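PDB 4M7S: S-adenosyl-L-methionine-dependent 2-deoxy-scyllo-inosamine dehydrogenase from Bacillus circulans, which catalyses the radical S-adenosyl-L-methionine-dependent two-electron oxidation of 2-deoxy-scyllo-inosamine to amino-dideoxy-scyllo-inosose in butirosin biosynthesis, using two [4Fe-4S] clusters. Local coordinates for residues E98-L101 with Q102-E106; L71-F74 with V75-T79. One frame throughout, in Å; residues are numbered along the deposited sequence.

Contact 1: E98-L101 with Q102-E106; sequences EKRL and QTLTE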
loop_
_atom_site.group_PDB
_atom_site.type_symbol
_atom_site.label_atom_id
_atom_site.label_comp_id
_atom_site.label_asym_id
_atom_site.label_seq_id
_atom_site.Cartn_x
_atom_site.Cartn_y
_atom_site.Cartn_z
ATOM N N GLU A 98 -7.826 11.721 -19.740
ATOM C CA GLU A 98 -7.619 10.625 -20.674
ATOM C C GLU A 98 -6.138 10.512 -21.051
ATOM O O GLU A 98 -5.600 9.409 -21.220
ATOM C CB GLU A 98 -8.478 10.830 -21.922
ATOM C CG GLU A 98 -8.330 9.728 -22.945
ATOM C CD GLU A 98 -8.858 8.394 -22.457
ATOM O OE1 GLU A 98 -8.425 7.350 -22.996
ATOM O OE2 GLU A 98 -9.711 8.389 -21.543
ATOM N N LYS A 99 -5.481 11.663 -21.170
ATOM C CA LYS A 99 -4.053 11.711 -21.471
ATOM C C LYS A 99 -3.181 11.064 -20.391
ATOM O O LYS A 99 -2.291 10.264 -20.708
ATOM C CB LYS A 99 -3.631 13.161 -21.701
ATOM C CG LYS A 99 -2.195 13.346 -22.122
ATOM C CD LYS A 99 -2.008 14.771 -22.645
ATOM C CE LYS A 99 -0.673 15.349 -22.232
ATOM N NZ LYS A 99 0.433 14.851 -23.080
ATOM N N ARG A 100 -3.411 11.409 -19.125
ATOM C CA ARG A 100 -2.681 10.759 -18.025
ATOM C C ARG A 100 -2.937 9.253 -18.035
ATOM O O ARG A 100 -2.026 8.448 -17.824
ATOM C CB ARG A 100 -3.084 11.331 -16.655
ATOM C CG ARG A 100 -2.683 12.783 -16.427
ATOM C CD ARG A 100 -1.167 12.982 -16.486
ATOM N NE ARG A 100 -0.463 12.477 -15.302
ATOM C CZ ARG A 100 0.594 11.662 -15.344
ATOM N NH1 ARG A 100 1.080 11.236 -16.510
ATOM N NH2 ARG A 100 1.179 11.276 -14.219
ATOM N N LEU A 101 -4.181 8.875 -18.291
ATOM C CA LEU A 101 -4.560 7.465 -18.298
ATOM C C LEU A 101 -3.744 6.708 -19.347
ATOM O O LEU A 101 -3.167 5.655 -19.064
ATOM C CB LEU A 101 -6.050 7.340 -18.617
ATOM C CG LEU A 101 -6.806 6.030 -18.383
ATOM C CD1 LEU A 101 -8.289 6.280 -18.613
ATOM C CD2 LEU A 101 -6.339 4.905 -19.284
ATOM N N GLN A 102 -3.721 7.231 -20.567
ATOM C CA GLN A 102 -3.060 6.522 -21.648
ATOM C C GLN A 102 -1.553 6.514 -21.450
ATOM O O GLN A 102 -0.889 5.536 -21.771
ATOM C CB GLN A 102 -3.451 7.110 -23.007
ATOM C CG GLN A 102 -4.933 6.936 -23.343
ATOM C CD GLN A 102 -5.238 7.213 -24.808
ATOM O OE1 GLN A 102 -4.356 7.602 -25.574
ATOM N NE2 GLN A 102 -6.491 7.010 -25.204
ATOM N N THR A 103 -1.030 7.609 -20.907
ATOM C CA THR A 103 0.395 7.739 -20.614
ATOM C C THR A 103 0.801 6.742 -19.529
ATOM O O THR A 103 1.762 5.998 -19.694
ATOM C CB THR A 103 0.738 9.169 -20.150
ATOM O OG1 THR A 103 0.505 10.085 -21.225
ATOM C CG2 THR A 103 2.181 9.266 -19.703
ATOM N N LEU A 104 0.063 6.732 -18.422
ATOM C CA LEU A 104 0.343 5.801 -17.334
ATOM C C LEU A 104 0.201 4.344 -17.768
ATOM O O LEU A 104 0.989 3.495 -17.355
ATOM C CB LEU A 104 -0.543 6.110 -16.118
ATOM C CG LEU A 104 -0.100 7.413 -15.435
ATOM C CD1 LEU A 104 -1.117 7.911 -14.423
ATOM C CD2 LEU A 104 1.272 7.231 -14.790
ATOM N N THR A 105 -0.798 4.055 -18.605
ATOM C CA THR A 105 -0.956 2.703 -19.139
ATOM C C THR A 105 0.271 2.278 -19.962
ATOM O O THR A 105 0.811 1.188 -19.775
ATOM C CB THR A 105 -2.235 2.569 -19.975
ATOM O OG1 THR A 105 -3.370 2.862 -19.155
ATOM C CG2 THR A 105 -2.373 1.157 -20.521
ATOM N N GLU A 106 0.714 3.143 -20.870
ATOM C CA GLU A 106 1.899 2.846 -21.680
ATOM C C GLU A 106 3.146 2.643 -20.815
ATOM O O GLU A 106 3.992 1.807 -21.119
ATOM C CB GLU A 106 2.144 3.958 -22.693
ATOM C CG GLU A 106 3.510 3.898 -23.371
ATOM C CD GLU A 106 3.747 5.078 -24.299
ATOM O OE1 GLU A 106 4.591 5.940 -23.967
ATOM O OE2 GLU A 106 3.087 5.144 -25.358
HETATM O O HOH W 1 0.466 12.638 -19.206
#
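The guanidinium of R100 carries CD1 of L104 over one face, 4.1 Å from NH2 and offset toward the rim of the group, while CG2 of T103 lies at its edge, 3.9 Å from NH1. Bends at chi2 and chi3 (-61° and -74°) fold the arginine forward along the helix, so that its head runs beside residues three and four places on. A water accepts from R100 NH1 and donates a weak bond to T103 OG1; the stronger partner of NH1 is D72, through a salt bridge. A second pair of flat groups, the E98 carboxylate and the Q102 amide, meets one turn apart with planes nearly perpendicular: NE2 of Q102 donates at 3.0 Å to the anti lone pair of E98 OE1, in a bent bond on the exposed side. Two threonines grip the carbonyls a turn behind them. OG1 of T103 gives its proton to K99 O at 2.8 Å and OG1 of T105 does the same to L101 O at 2.8 Å; in each case the hydroxyl and the threonine's own N-H arrive from opposite faces of the carbonyl, which thus accepts twice. The helix 98-107 joins strands 86-91 and 111-116 in a beta-alpha-beta crossover, resting L101, L104 and T105 on F112 and turning R100, T103 and L104 to helix 71-81.

Contact 2: L71-F74 with V75-T79; sequences LDLF and VGMTT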
loop_
_atom_site.group_PDB
_atom_site.type_symbol
_atom_site.label_atom_id
_atom_site.label_comp_id
_atom_site.label_asym_id
_atom_site.label_seq_id
_atom_site.Cartn_x
_atom_site.Cartn_y
_atom_site.Cartn_z
ATOM N N LEU A 71 5.620 10.821 -10.829
ATOM C CA LEU A 71 4.868 9.587 -11.040
ATOM C C LEU A 71 5.268 8.822 -12.315
ATOM O O LEU A 71 5.478 7.613 -12.265
ATOM C CB LEU A 71 3.357 9.832 -11.009
ATOM C CG LEU A 71 2.588 8.505 -11.062
ATOM C CD1 LEU A 71 2.828 7.685 -9.796
ATOM C CD2 LEU A 71 1.102 8.720 -11.320
ATOM N N ASP A 72 5.382 9.511 -13.445
ATOM C CA ASP A 72 5.720 8.828 -14.695
ATOM C C ASP A 72 7.063 8.123 -14.587
ATOM O O ASP A 72 7.203 6.979 -15.012
ATOM C CB ASP A 72 5.763 9.804 -15.878
ATOM C CG ASP A 72 4.381 10.311 -16.280
ATOM O OD1 ASP A 72 3.372 9.866 -15.690
ATOM O OD2 ASP A 72 4.313 11.160 -17.195
ATOM N N LEU A 73 8.041 8.833 -14.032
ATOM C CA LEU A 73 9.373 8.300 -13.768
ATOM C C LEU A 73 9.277 7.042 -12.911
ATOM O O LEU A 73 9.864 6.004 -13.238
ATOM C CB LEU A 73 10.180 9.363 -13.016
ATOM C CG LEU A 73 11.708 9.388 -12.889
ATOM C CD1 LEU A 73 12.103 9.339 -11.439
ATOM C CD2 LEU A 73 12.414 8.314 -13.710
ATOM N N PHE A 74 8.541 7.149 -11.805
ATOM C CA PHE A 74 8.385 6.037 -10.870
ATOM C C PHE A 74 7.705 4.834 -11.513
ATOM O O PHE A 74 8.104 3.694 -11.282
ATOM C CB PHE A 74 7.609 6.469 -9.618
ATOM C CG PHE A 74 8.364 7.435 -8.740
ATOM C CD1 PHE A 74 9.723 7.619 -8.899
ATOM C CD2 PHE A 74 7.706 8.153 -7.750
ATOM C CE1 PHE A 74 10.420 8.501 -8.092
ATOM C CE2 PHE A 74 8.395 9.036 -6.941
ATOM C CZ PHE A 74 9.751 9.210 -7.111
ATOM N N VAL A 75 6.671 5.082 -12.308
ATOM C CA VAL A 75 5.994 3.991 -13.005
ATOM C C VAL A 75 6.902 3.350 -14.065
ATOM O O VAL A 75 6.961 2.122 -14.189
ATOM C CB VAL A 75 4.679 4.482 -13.649
ATOM C CG1 VAL A 75 4.068 3.390 -14.501
ATOM C CG2 VAL A 75 3.703 4.931 -12.565
ATOM N N GLY A 76 7.612 4.182 -14.825
ATOM C CA GLY A 76 8.548 3.692 -15.823
ATOM C C GLY A 76 9.644 2.837 -15.200
ATOM O O GLY A 76 10.075 1.835 -15.780
HETATM N N MSE A 77 10.096 3.231 -14.013
HETATM C CA MSE A 77 11.123 2.463 -13.303
HETATM C C MSE A 77 10.636 1.082 -12.855
HETATM O O MSE A 77 11.426 0.137 -12.780
HETATM C CB MSE A 77 11.659 3.246 -12.099
HETATM C CG MSE A 77 12.485 4.467 -12.470
HETATM SE SE MSE A 77 13.049 5.517 -10.905
HETATM C CE MSE A 77 14.326 4.253 -10.158
ATOM N N THR A 78 9.346 0.947 -12.560
ATOM C CA THR A 78 8.845 -0.356 -12.136
ATOM C C THR A 78 8.975 -1.344 -13.270
ATOM O O THR A 78 9.346 -2.499 -13.061
ATOM C CB THR A 78 7.378 -0.330 -11.670
ATOM O OG1 THR A 78 6.523 -0.180 -12.810
ATOM C CG2 THR A 78 7.155 0.789 -10.697
ATOM N N THR A 79 8.679 -0.877 -14.477
ATOM C CA THR A 79 8.778 -1.704 -15.675
ATOM C C THR A 79 10.231 -2.129 -15.948
ATOM O O THR A 79 10.490 -3.186 -16.542
ATOM C CB THR A 79 8.184 -0.958 -16.904
ATOM O OG1 THR A 79 6.803 -0.652 -16.657
ATOM C CG2 THR A 79 8.282 -1.792 -18.155
#
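L73 and M77, a selenomethionine, meet one turn apart, with the selenium 4.0 Å from CD1 of L73 and CG of M77 4.0 Å from CD2 of L73, so both leucine methyls touch the longer chain. The same selenium stands at the edge of the F74 ring, near its plane, 4.4 Å from CD1. Another side of the helix has CG2 of V75 against CD1 of L71 at 4.0 Å; with CG1 anti to the backbone N (chi1 173°), the valine sends CG2 back beside that N, toward the preceding turn. Backbone bonds hold these side chains in step: V75 N donates to L71 O at 2.8 Å, and the bonds of G76 to D72 and M77 to L73 follow. The next is longer, T78 N to F74 O at 3.3 Å. With OG1 between the backbone N and the carbonyl carbon (chi1 73°), the T78 hydroxyl reaches back three residues and donates to V75 O at 2.7 Å, in the carbonyl plane and on a lone pair, which satisfies a buried hydroxyl and fixes its rotation, while CG2 faces F74 O. Farther out, F74 stacks on Y41 of helix 38-50, and L71 and V75 pack against helix 98-107. Helix 71-81 links strands 56-58 and 86-91 as a right-handed beta-alpha-beta crossover, the repeating element of the partial TIM barrel of radical SAM enzymes.

In the fold
Contacts 1 and 2 each span about two and a half turns of successive helices flanking the parallel part of the sheet, and strand 86-91 belongs to both crossovers. Their centres are about 12 Å apart and they touch directly: NH1 of R100 and OD1 of D72 form a salt bridge of 2.8 Å, beside which CD2 of L104 packs on CD2 of L71 at 3.8 Å. Contact 2 lies nearer the middle of the chain, between helices 38-50 and 98-107, and its side chains meet through apolar groups. Contact 1 is farther out, with fewer buried residues, and adds side-chain hydrogen bonds, one of them, E98 to Q102, on the exposed side. Both lie away from the iron-sulfur sites.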